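Local coordinates for protein uracil-DNA glycosylase (Sulfolobus tokodaii str. 7, PDB 4ZBY) that belongs to the uracil-DNA glycosylase superfamily, has an alpha/beta fold built on a central mixed sheet, and holds an iron/sulfur cluster and a uracil, at residues Cys17-Trp20 with Gln21-Thr24; Glu51-Pro54 with Phe55-Ala58; Pro104-Asp107 with Arg108-Asp111; Arg175-Leu178 with Glu179-Lys183. All coordinates share one frame; numbering follows the deposited sequence.

Interaction 1. Residues Cys17-Trp20 with Gln21-Thr24; sequences CKLW and QFRT. With SF4 (iron/sulfur cluster), chain B.
Trp20 lays its CB over one face of the Arg23 guanidinium, with Trp20 CB 3.4 Å from Arg23 NH1. From there the arginine, extended from CG to NE, turns the edge of its flat group to the iron/sulfur cluster, so that Arg23 NH1 stands 3.7 Å from cluster S4; the same nitrogen also bonds Cys14 O. A positive charge here would probably offset part of the charge of the cluster and its thiolates. The indole turns a face to Gln21, whose CA makes a CH-pi contact 4.1 Å from the centroid of the six-membered ring. With CG between backbone N and carbonyl carbon (chi1 69°), Gln21 folds back along the turn, and its NE2 meets a lone pair of Lys18 O at 2.9 Å, in the carbonyl plane; its CG covers the centre of the Phe22 ring. Phe22 N, 3.2 Å from Leu19 O, closes a 3-10 turn. Cysteine suits the position just ahead of the 3-10 segment: Cys17 SG binds the iron FE1 at 2.3 Å and also accepts the N-H of Leu19. The turn follows helix 4-12 and precedes strand 30-31, with Cys17 and Leu19 resting on Glu98 of helix 96-113, to which Lys18 is salt-bridged.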
loop_
_atom_site.group_PDB
_atom_site.type_symbol
_atom_site.label_atom_id
_atom_site.label_comp_id
_atom_site.label_asym_id
_atom_site.label_seq_id
_atom_site.Cartn_x
_atom_site.Cartn_y
_atom_site.Cartn_z
ATOM N N CYS A 17 -7.592 -4.314 17.397
ATOM C CA CYS A 17 -8.969 -4.158 16.935
ATOM C C CYS A 17 -9.630 -5.518 16.785
ATOM O O CYS A 17 -8.984 -6.544 16.966
ATOM C CB CYS A 17 -9.044 -3.376 15.623
ATOM S SG CYS A 17 -8.677 -4.321 14.148
ATOM N N LYS A 18 -10.929 -5.540 16.494
ATOM C CA LYS A 18 -11.641 -6.808 16.518
ATOM C C LYS A 18 -11.262 -7.764 15.386
ATOM O O LYS A 18 -11.670 -8.928 15.388
ATOM C CB LYS A 18 -13.159 -6.552 16.497
ATOM C CG LYS A 18 -13.647 -5.844 15.256
ATOM C CD LYS A 18 -15.147 -5.538 15.340
ATOM C CE LYS A 18 -15.619 -4.780 14.113
ATOM N NZ LYS A 18 -14.915 -3.469 13.912
ATOM N N LEU A 19 -10.464 -7.308 14.432
ATOM C CA LEU A 19 -10.110 -8.173 13.314
ATOM C C LEU A 19 -9.219 -9.346 13.712
ATOM O O LEU A 19 -9.147 -10.336 12.970
ATOM C CB LEU A 19 -9.408 -7.380 12.207
ATOM C CG LEU A 19 -10.279 -6.309 11.543
ATOM C CD1 LEU A 19 -9.610 -5.622 10.355
ATOM C CD2 LEU A 19 -11.631 -6.945 11.166
ATOM N N TRP A 20 -8.542 -9.245 14.859
ATOM C CA TRP A 20 -7.597 -10.296 15.224
ATOM C C TRP A 20 -8.301 -11.636 15.370
ATOM O O TRP A 20 -7.717 -12.668 15.074
ATOM C CB TRP A 20 -6.838 -9.943 16.518
ATOM C CG TRP A 20 -7.628 -10.228 17.780
ATOM C CD1 TRP A 20 -8.450 -9.369 18.445
ATOM C CD2 TRP A 20 -7.657 -11.459 18.513
ATOM N NE1 TRP A 20 -8.990 -9.985 19.548
ATOM C CE2 TRP A 20 -8.516 -11.270 19.612
ATOM C CE3 TRP A 20 -7.037 -12.700 18.347
ATOM C CZ2 TRP A 20 -8.771 -12.274 20.535
ATOM C CZ3 TRP A 20 -7.294 -13.694 19.259
ATOM C CH2 TRP A 20 -8.149 -13.476 20.345
ATOM N N GLN A 21 -9.560 -11.624 15.815
ATOM C CA GLN A 21 -10.252 -12.851 16.127
ATOM C C GLN A 21 -10.502 -13.759 14.930
ATOM O O GLN A 21 -10.713 -14.957 15.102
ATOM C CB GLN A 21 -11.590 -12.534 16.816
ATOM C CG GLN A 21 -12.605 -11.890 15.897
ATOM C CD GLN A 21 -13.840 -11.395 16.641
ATOM O OE1 GLN A 21 -14.731 -12.179 16.998
ATOM N NE2 GLN A 21 -13.904 -10.086 16.869
ATOM N N PHE A 22 -10.460 -13.196 13.729
ATOM C CA PHE A 22 -10.806 -13.937 12.522
ATOM C C PHE A 22 -9.591 -14.517 11.801
ATOM O O PHE A 22 -9.715 -15.415 10.949
ATOM C CB PHE A 22 -11.552 -13.027 11.541
ATOM C CG PHE A 22 -12.745 -12.339 12.136
ATOM C CD1 PHE A 22 -13.822 -13.078 12.614
ATOM C CD2 PHE A 22 -12.795 -10.953 12.194
ATOM C CE1 PHE A 22 -14.934 -12.438 13.171
ATOM C CE2 PHE A 22 -13.887 -10.306 12.732
ATOM C CZ PHE A 22 -14.964 -11.047 13.220
ATOM N N ARG A 23 -8.420 -14.006 12.139
ATOM C CA ARG A 23 -7.269 -14.218 11.274
ATOM C C ARG A 23 -6.577 -15.560 11.483
ATOM O O ARG A 23 -6.677 -16.204 12.545
ATOM C CB ARG A 23 -6.249 -13.075 11.447
ATOM C CG ARG A 23 -5.363 -13.231 12.658
ATOM C CD ARG A 23 -4.476 -12.016 12.895
ATOM N NE ARG A 23 -3.848 -12.147 14.207
ATOM C CZ ARG A 23 -3.629 -11.136 15.045
ATOM N NH1 ARG A 23 -3.967 -9.894 14.703
ATOM N NH2 ARG A 23 -3.077 -11.370 16.230
ATOM N N THR A 24 -5.882 -15.974 10.423
ATOM C CA THR A 24 -4.884 -17.030 10.507
ATOM C C THR A 24 -3.547 -16.350 10.758
ATOM O O THR A 24 -2.860 -16.663 11.726
ATOM C CB THR A 24 -4.809 -17.867 9.223
ATOM O OG1 THR A 24 -6.112 -18.390 8.938
ATOM C CG2 THR A 24 -3.830 -19.073 9.416
HETATM FE FE1 SF4 B . -6.421 -4.744 14.012
HETATM FE FE2 SF4 B . -3.982 -5.130 15.019
HETATM FE FE3 SF4 B . -4.806 -6.603 12.918
HETATM FE FE4 SF4 B . -4.256 -4.013 12.607
HETATM S S1 SF4 B . -2.776 -5.656 13.132
HETATM S S2 SF4 B . -6.039 -5.099 11.778
HETATM S S3 SF4 B . -4.952 -3.152 14.605
HETATM S S4 SF4 B . -5.708 -6.593 15.044
HETATM O O HOH W 1 -7.203 -15.485 15.382
#

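Interaction 2. Residues Glu51-Pro54 with Phe55-Ala58; sequences EGRP and FVGA. With URA (uracil), chain C.
Val56 points its two methyls back at Arg53 and Glu51: CG1 lies over the centre of the Arg53 guanidinium, 3.9 Å from Arg53 CZ, and CG2 comes within 3.6 Å of Glu51 OE1. This is the looser side. No direct hydrogen bond crosses it, and a water bridges the two segments, donating to Glu51 OE2 at 2.8 Å and to Val56 O at 2.7 Å. Arg53 bends at chi3 (47°), bringing its guanidinium flat against the valine, while its charge is paired with Glu30. Gly52, with positive phi, is the first residue beyond helix 46-51, and Gly57 stands at the N-cap of helix 58-71; the two glycines bound the loop between these helices.

The tight side belongs to Pro54 and Phe55, both buried; proline suits the place as a compact apolar ring, set against Val27 and, like Phe55, against Ile80 and Asn82 of strand 79-82. The Phe55 ring presents a face to the uracil, with Phe55 CZ 3.3 Å from uracil N3, offset toward the rim. The backbone N of Phe55 donates to uracil O4 at 2.9 Å, beside which sits Pro54 CA. One aromatic residue thus supplies a flat apolar surface from its ring and a directional donor from its backbone, and Asn82, His164 and Glu42 are also hydrogen-bonded to the uracil, consistent with a pocket that holds the uracil by its face and by its polar atoms together.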
loop_
_atom_site.group_PDB
_atom_site.type_symbol
_atom_site.label_atom_id
_atom_site.label_comp_id
_atom_site.label_asym_id
_atom_site.label_seq_id
_atom_site.Cartn_x
_atom_site.Cartn_y
_atom_site.Cartn_z
ATOM N N GLU A 51 -1.267 -16.874 4.160
ATOM C CA GLU A 51 0.186 -16.884 4.000
ATOM C C GLU A 51 0.952 -15.932 4.903
ATOM O O GLU A 51 2.150 -16.096 5.070
ATOM C CB GLU A 51 0.547 -16.594 2.531
ATOM C CG GLU A 51 0.165 -17.747 1.618
ATOM C CD GLU A 51 0.412 -17.460 0.147
ATOM O OE1 GLU A 51 1.485 -16.910 -0.188
ATOM O OE2 GLU A 51 -0.478 -17.791 -0.671
ATOM N N GLY A 52 0.286 -14.933 5.472
ATOM C CA GLY A 52 0.969 -13.904 6.247
ATOM C C GLY A 52 1.751 -12.886 5.415
ATOM O O GLY A 52 2.667 -12.232 5.910
ATOM N N ARG A 53 1.380 -12.754 4.144
ATOM C CA ARG A 53 2.142 -11.970 3.160
ATOM C C ARG A 53 1.179 -11.095 2.375
ATOM O O ARG A 53 0.083 -11.531 2.105
ATOM C CB ARG A 53 2.884 -12.890 2.193
ATOM C CG ARG A 53 3.659 -14.024 2.829
ATOM C CD ARG A 53 4.381 -14.772 1.754
ATOM N NE ARG A 53 5.058 -13.812 0.889
ATOM C CZ ARG A 53 5.454 -14.069 -0.351
ATOM N NH1 ARG A 53 5.268 -15.279 -0.877
ATOM N NH2 ARG A 53 6.056 -13.120 -1.055
ATOM N N PRO A 54 1.584 -9.867 2.001
ATOM C CA PRO A 54 0.678 -8.999 1.249
ATOM C C PRO A 54 0.662 -9.347 -0.247
ATOM O O PRO A 54 1.663 -9.835 -0.791
ATOM C CB PRO A 54 1.258 -7.601 1.487
ATOM C CG PRO A 54 2.718 -7.857 1.621
ATOM C CD PRO A 54 2.868 -9.201 2.309
ATOM N N PHE A 55 -0.474 -9.092 -0.888
ATOM C CA PHE A 55 -0.579 -9.176 -2.339
ATOM C C PHE A 55 0.028 -10.475 -2.923
ATOM O O PHE A 55 1.007 -10.465 -3.702
ATOM C CB PHE A 55 0.050 -7.911 -2.961
ATOM C CG PHE A 55 -0.836 -6.686 -2.857
ATOM C CD1 PHE A 55 -1.995 -6.592 -3.615
ATOM C CD2 PHE A 55 -0.527 -5.644 -1.993
ATOM C CE1 PHE A 55 -2.805 -5.475 -3.541
ATOM C CE2 PHE A 55 -1.343 -4.537 -1.897
ATOM C CZ PHE A 55 -2.471 -4.441 -2.672
ATOM N N VAL A 56 -0.584 -11.605 -2.563
ATOM C CA VAL A 56 -0.145 -12.909 -3.086
ATOM C C VAL A 56 -1.246 -13.678 -3.818
ATOM O O VAL A 56 -0.994 -14.718 -4.422
ATOM C CB VAL A 56 0.434 -13.819 -1.960
ATOM C CG1 VAL A 56 1.797 -13.322 -1.537
ATOM C CG2 VAL A 56 -0.504 -13.928 -0.748
ATOM N N GLY A 57 -2.465 -13.181 -3.740
ATOM C CA GLY A 57 -3.568 -13.769 -4.490
ATOM C C GLY A 57 -3.548 -13.255 -5.924
ATOM O O GLY A 57 -2.543 -12.692 -6.364
ATOM N N ALA A 58 -4.649 -13.438 -6.652
ATOM C CA ALA A 58 -4.724 -13.003 -8.051
ATOM C C ALA A 58 -4.382 -11.521 -8.241
ATOM O O ALA A 58 -3.597 -11.156 -9.132
ATOM C CB ALA A 58 -6.117 -13.283 -8.615
HETATM N N1 URA C . -5.782 -6.511 -1.457
HETATM C C2 URA C . -5.104 -5.563 -0.772
HETATM O O2 URA C . -5.537 -4.442 -0.584
HETATM N N3 URA C . -3.999 -5.972 -0.136
HETATM C C4 URA C . -3.502 -7.226 -0.118
HETATM O O4 URA C . -2.442 -7.442 0.445
HETATM C C5 URA C . -4.228 -8.186 -0.852
HETATM C C6 URA C . -5.348 -7.815 -1.516
HETATM O O HOH W 2 -1.358 -17.174 -3.254
#

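Interaction 3. Residues Pro104-Asp107 with Arg108-Asp111; sequences PYLD and RQID
Arg108 starts against the carbonyls of the preceding turn, its CB 3.5 Å from both Pro104 O and Tyr105 O. CG, anti to the carbonyl carbon (chi1 -70°), comes closer to the first of these, 3.1 Å from Pro104 O, and CD still lies 3.4 Å from Pro104 O. The chain then bends at chi3 (56°), which swings the guanidinium alongside Tyr105 with the two planes 45° apart. NH1 approaches the edge of the phenol ring, 3.8 Å from Tyr105 CE1. A long, flexible arginine can follow the helix surface in this way and still reach two acids, NE being salt-bridged to Asp2 and NH1 to Glu10 of helix 4-12.

Both segments belong to helix 96-113, one of the helices flanking the central sheet of the alpha/beta fold, and Arg108 N bonds Pro104 O in the regular i to i+4 pattern. Proline, lacking an N-H, falls where the helix is kinked. On the sheet side Leu106 and Ile110 pair CG to CD1 at 4.0 Å and rest on Met38 of strand 37-41. Gln109, a buried polar residue, is satisfied at both ends of its amide: NE2 donates to Pro28 O, and OE1 accepts from Lys85 NZ.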
loop_
_atom_site.group_PDB
_atom_site.type_symbol
_atom_site.label_atom_id
_atom_site.label_comp_id
_atom_site.label_asym_id
_atom_site.label_seq_id
_atom_site.Cartn_x
_atom_site.Cartn_y
_atom_site.Cartn_z
ATOM N N PRO A 104 -1.643 3.427 12.791
ATOM C CA PRO A 104 -0.356 3.873 13.345
ATOM C C PRO A 104 0.822 2.976 12.965
ATOM O O PRO A 104 1.960 3.464 12.935
ATOM C CB PRO A 104 -0.597 3.844 14.853
ATOM C CG PRO A 104 -2.057 4.159 14.987
ATOM C CD PRO A 104 -2.695 3.414 13.827
ATOM N N TYR A 105 0.562 1.705 12.653
ATOM C CA TYR A 105 1.625 0.826 12.163
ATOM C C TYR A 105 2.142 1.317 10.827
ATOM O O TYR A 105 3.346 1.372 10.616
ATOM C CB TYR A 105 1.131 -0.617 12.004
ATOM C CG TYR A 105 0.834 -1.352 13.307
ATOM C CD1 TYR A 105 1.755 -1.337 14.348
ATOM C CD2 TYR A 105 -0.354 -2.076 13.472
ATOM C CE1 TYR A 105 1.536 -2.036 15.519
ATOM C CE2 TYR A 105 -0.594 -2.781 14.645
ATOM C CZ TYR A 105 0.372 -2.749 15.669
ATOM O OH TYR A 105 0.170 -3.422 16.854
ATOM N N LEU A 106 1.230 1.663 9.921
ATOM C CA LEU A 106 1.653 2.211 8.624
ATOM C C LEU A 106 2.438 3.540 8.780
ATOM O O LEU A 106 3.462 3.736 8.131
ATOM C CB LEU A 106 0.431 2.422 7.734
ATOM C CG LEU A 106 0.700 3.058 6.367
ATOM C CD1 LEU A 106 1.606 2.165 5.566
ATOM C CD2 LEU A 106 -0.614 3.294 5.626
ATOM N N ASP A 107 1.931 4.431 9.623
ATOM C CA ASP A 107 2.618 5.683 9.960
ATOM C C ASP A 107 4.055 5.379 10.371
ATOM O O ASP A 107 4.997 6.039 9.933
ATOM C CB ASP A 107 1.939 6.424 11.108
ATOM C CG ASP A 107 0.556 6.918 10.770
ATOM O OD1 ASP A 107 0.199 6.989 9.579
ATOM O OD2 ASP A 107 -0.169 7.260 11.715
ATOM N N ARG A 108 4.209 4.376 11.231
ATOM C CA ARG A 108 5.531 4.028 11.745
ATOM C C ARG A 108 6.410 3.452 10.654
ATOM O O ARG A 108 7.627 3.698 10.630
ATOM C CB ARG A 108 5.404 3.044 12.907
ATOM C CG ARG A 108 4.819 3.699 14.151
ATOM C CD ARG A 108 4.418 2.680 15.216
ATOM N NE ARG A 108 5.517 1.803 15.618
ATOM C CZ ARG A 108 5.353 0.747 16.407
ATOM N NH1 ARG A 108 4.138 0.457 16.855
ATOM N NH2 ARG A 108 6.388 -0.016 16.739
ATOM N N GLN A 109 5.802 2.705 9.737
ATOM C CA GLN A 109 6.556 2.089 8.648
ATOM C C GLN A 109 7.042 3.171 7.683
ATOM O O GLN A 109 8.207 3.150 7.220
ATOM C CB GLN A 109 5.708 1.023 7.918
ATOM C CG GLN A 109 5.459 -0.189 8.781
ATOM C CD GLN A 109 4.459 -1.161 8.172
ATOM O OE1 GLN A 109 3.439 -0.739 7.628
ATOM N NE2 GLN A 109 4.760 -2.463 8.238
ATOM N N ILE A 110 6.154 4.111 7.374
ATOM C CA ILE A 110 6.542 5.249 6.543
ATOM C C ILE A 110 7.647 6.068 7.215
ATOM O O ILE A 110 8.605 6.473 6.549
ATOM C CB ILE A 110 5.333 6.147 6.228
ATOM C CG1 ILE A 110 4.306 5.384 5.408
ATOM C CG2 ILE A 110 5.776 7.426 5.491
ATOM C CD1 ILE A 110 2.990 6.130 5.281
ATOM N N ASP A 111 7.531 6.289 8.525
ATOM C CA ASP A 111 8.520 7.073 9.273
ATOM C C ASP A 111 9.915 6.511 9.145
ATOM O O ASP A 111 10.910 7.260 9.120
ATOM C CB ASP A 111 8.149 7.126 10.760
ATOM C CG ASP A 111 7.103 8.152 11.049
ATOM O OD1 ASP A 111 6.727 8.853 10.094
ATOM O OD2 ASP A 111 6.668 8.275 12.223
#

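Interaction 4. Residues Arg175-Leu178 with Glu179-Lys183; sequences RKIL and EEDFK
Glu179 N donates to Arg175 O at 2.9 Å, nearly straight on to the carbonyl, the first of four i to i+4 backbone bonds that carry the helix on through Glu180, Asp181 and Phe182. The segments lie on helix 172-190, which packs on the sheet of the alpha/beta fold and beside helix 58-71. On its polar side runs an i to i+4 salt bridge: Arg175 NE meets Glu179 OE2 at 2.7 Å. Arg175 NH1 adds a weak second bond to the same oxygen. That oxygen lies in the guanidinium plane; the arginine comes from above the carboxylate plane, and the two flat groups stand almost perpendicular, at 89°. Glutamate has the length for this; extended beyond CG, it carries its carboxylate back past Arg175 O. The other oxygen, OE1, faces Lys176, with the aliphatic CD of Lys176 3.6 Å from Glu179 OE1 and the charged NZ in only a long ion pair. One acid thus serves two bases, which would be expected to keep it ionised.

The buried side is different. Asp181 is salt-bridged to Arg144, which probably offsets the cost of burying a carboxylate, close to Phe160 and Thr162 of strand 155-162. Leu178 (CG anti to the backbone N, chi1 -177°) lies alongside Phe182, pointing the same way, and touches Met66 of helix 58-71 as Phe182 touches Leu63. Leu178 CD1 ends 3.8 Å from Phe182 CE1.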
loop_
_atom_site.group_PDB
_atom_site.type_symbol
_atom_site.label_atom_id
_atom_site.label_comp_id
_atom_site.label_asym_id
_atom_site.label_seq_id
_atom_site.Cartn_x
_atom_site.Cartn_y
_atom_site.Cartn_z
ATOM N N ARG A 175 -7.377 -2.085 -16.601
ATOM C CA ARG A 175 -6.021 -2.591 -16.542
ATOM C C ARG A 175 -5.071 -1.711 -17.342
ATOM O O ARG A 175 -3.971 -1.406 -16.886
ATOM C CB ARG A 175 -5.941 -4.017 -17.057
ATOM C CG ARG A 175 -4.655 -4.680 -16.603
ATOM C CD ARG A 175 -4.456 -6.019 -17.247
ATOM N NE ARG A 175 -3.035 -6.310 -17.427
ATOM C CZ ARG A 175 -2.510 -7.524 -17.310
ATOM N NH1 ARG A 175 -1.212 -7.711 -17.500
ATOM N NH2 ARG A 175 -3.289 -8.549 -16.993
ATOM N N LYS A 176 -5.485 -1.317 -18.544
ATOM C CA LYS A 176 -4.624 -0.479 -19.359
ATOM C C LYS A 176 -4.332 0.829 -18.641
ATOM O O LYS A 176 -3.218 1.362 -18.736
ATOM C CB LYS A 176 -5.263 -0.225 -20.730
ATOM C CG LYS A 176 -4.991 -1.331 -21.713
ATOM C CD LYS A 176 -3.551 -1.248 -22.177
ATOM C CE LYS A 176 -3.139 -2.444 -23.010
ATOM N NZ LYS A 176 -1.736 -2.285 -23.492
ATOM N N ILE A 177 -5.325 1.346 -17.919
ATOM C CA ILE A 177 -5.145 2.593 -17.182
ATOM C C ILE A 177 -4.132 2.421 -16.046
ATOM O O ILE A 177 -3.280 3.283 -15.807
ATOM C CB ILE A 177 -6.471 3.102 -16.609
ATOM C CG1 ILE A 177 -7.399 3.452 -17.771
ATOM C CG2 ILE A 177 -6.238 4.316 -15.701
ATOM C CD1 ILE A 177 -8.685 4.161 -17.375
ATOM N N LEU A 178 -4.241 1.297 -15.353
ATOM C CA LEU A 178 -3.320 0.975 -14.273
ATOM C C LEU A 178 -1.890 0.804 -14.809
ATOM O O LEU A 178 -0.940 1.290 -14.208
ATOM C CB LEU A 178 -3.806 -0.285 -13.544
ATOM C CG LEU A 178 -3.008 -0.748 -12.322
ATOM C CD1 LEU A 178 -2.929 0.315 -11.282
ATOM C CD2 LEU A 178 -3.705 -1.992 -11.728
ATOM N N GLU A 179 -1.746 0.170 -15.968
ATOM C CA GLU A 179 -0.443 0.005 -16.581
ATOM C C GLU A 179 0.171 1.345 -16.934
ATOM O O GLU A 179 1.360 1.562 -16.727
ATOM C CB GLU A 179 -0.536 -0.904 -17.809
ATOM C CG GLU A 179 -0.962 -2.323 -17.424
ATOM C CD GLU A 179 -1.234 -3.234 -18.610
ATOM O OE1 GLU A 179 -1.404 -2.724 -19.740
ATOM O OE2 GLU A 179 -1.288 -4.467 -18.396
ATOM N N GLU A 180 -0.652 2.246 -17.455
ATOM C CA GLU A 180 -0.190 3.579 -17.807
ATOM C C GLU A 180 0.208 4.339 -16.551
ATOM O O GLU A 180 1.181 5.083 -16.557
ATOM C CB GLU A 180 -1.276 4.335 -18.579
ATOM C CG GLU A 180 -1.520 3.770 -19.968
ATOM C CD GLU A 180 -0.264 3.768 -20.820
ATOM O OE1 GLU A 180 0.295 4.859 -21.055
ATOM O OE2 GLU A 180 0.174 2.674 -21.241
ATOM N N ASP A 181 -0.547 4.143 -15.474
ATOM C CA ASP A 181 -0.204 4.749 -14.189
ATOM C C ASP A 181 1.150 4.220 -13.720
ATOM O O ASP A 181 1.955 4.986 -13.208
ATOM C CB ASP A 181 -1.257 4.475 -13.117
ATOM C CG ASP A 181 -2.427 5.439 -13.194
ATOM O OD1 ASP A 181 -2.363 6.379 -13.998
ATOM O OD2 ASP A 181 -3.410 5.242 -12.451
ATOM N N PHE A 182 1.420 2.928 -13.930
ATOM C CA PHE A 182 2.704 2.376 -13.502
ATOM C C PHE A 182 3.847 2.895 -14.382
ATOM O O PHE A 182 4.960 3.075 -13.886
ATOM C CB PHE A 182 2.673 0.844 -13.463
ATOM C CG PHE A 182 2.299 0.289 -12.110
ATOM C CD1 PHE A 182 1.100 0.618 -11.522
ATOM C CD2 PHE A 182 3.165 -0.546 -11.419
ATOM C CE1 PHE A 182 0.752 0.125 -10.270
ATOM C CE2 PHE A 182 2.821 -1.041 -10.158
ATOM C CZ PHE A 182 1.633 -0.703 -9.586
ATOM N N LYS A 183 3.573 3.157 -15.662
ATOM C CA LYS A 183 4.564 3.790 -16.541
ATOM C C LYS A 183 4.946 5.170 -16.005
ATOM O O LYS A 183 6.115 5.567 -16.042
ATOM C CB LYS A 183 4.036 3.917 -17.978
ATOM C CG LYS A 183 3.874 2.589 -18.720
ATOM C CD LYS A 183 3.371 2.799 -20.157
ATOM C CE LYS A 183 3.210 1.473 -20.906
ATOM N NZ LYS A 183 2.615 1.650 -22.265
HETATM O O HOH W 3 -1.403 0.707 -21.071
#

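Overall arrangement
The four contacts are separate in space, and two ligands place most of them. Interactions 1 and 3 both border the iron/sulfur cluster: Cys17 binds it directly, and the side chain of Tyr105 lies about 4 Å from it, although the nearest atoms of the two contacts stay about 8 Å apart. Interaction 2 lines the uracil pocket; its nearest atoms are about 6 Å from those of interaction 1, and the side chain of Pro54 is about 12 Å from the cluster. Interaction 4, with its centre about 34 Å from that of interaction 1 on the opposite side of the chain's centre, touches neither ligand; its Leu178 side chain is about 11 Å from the uracil.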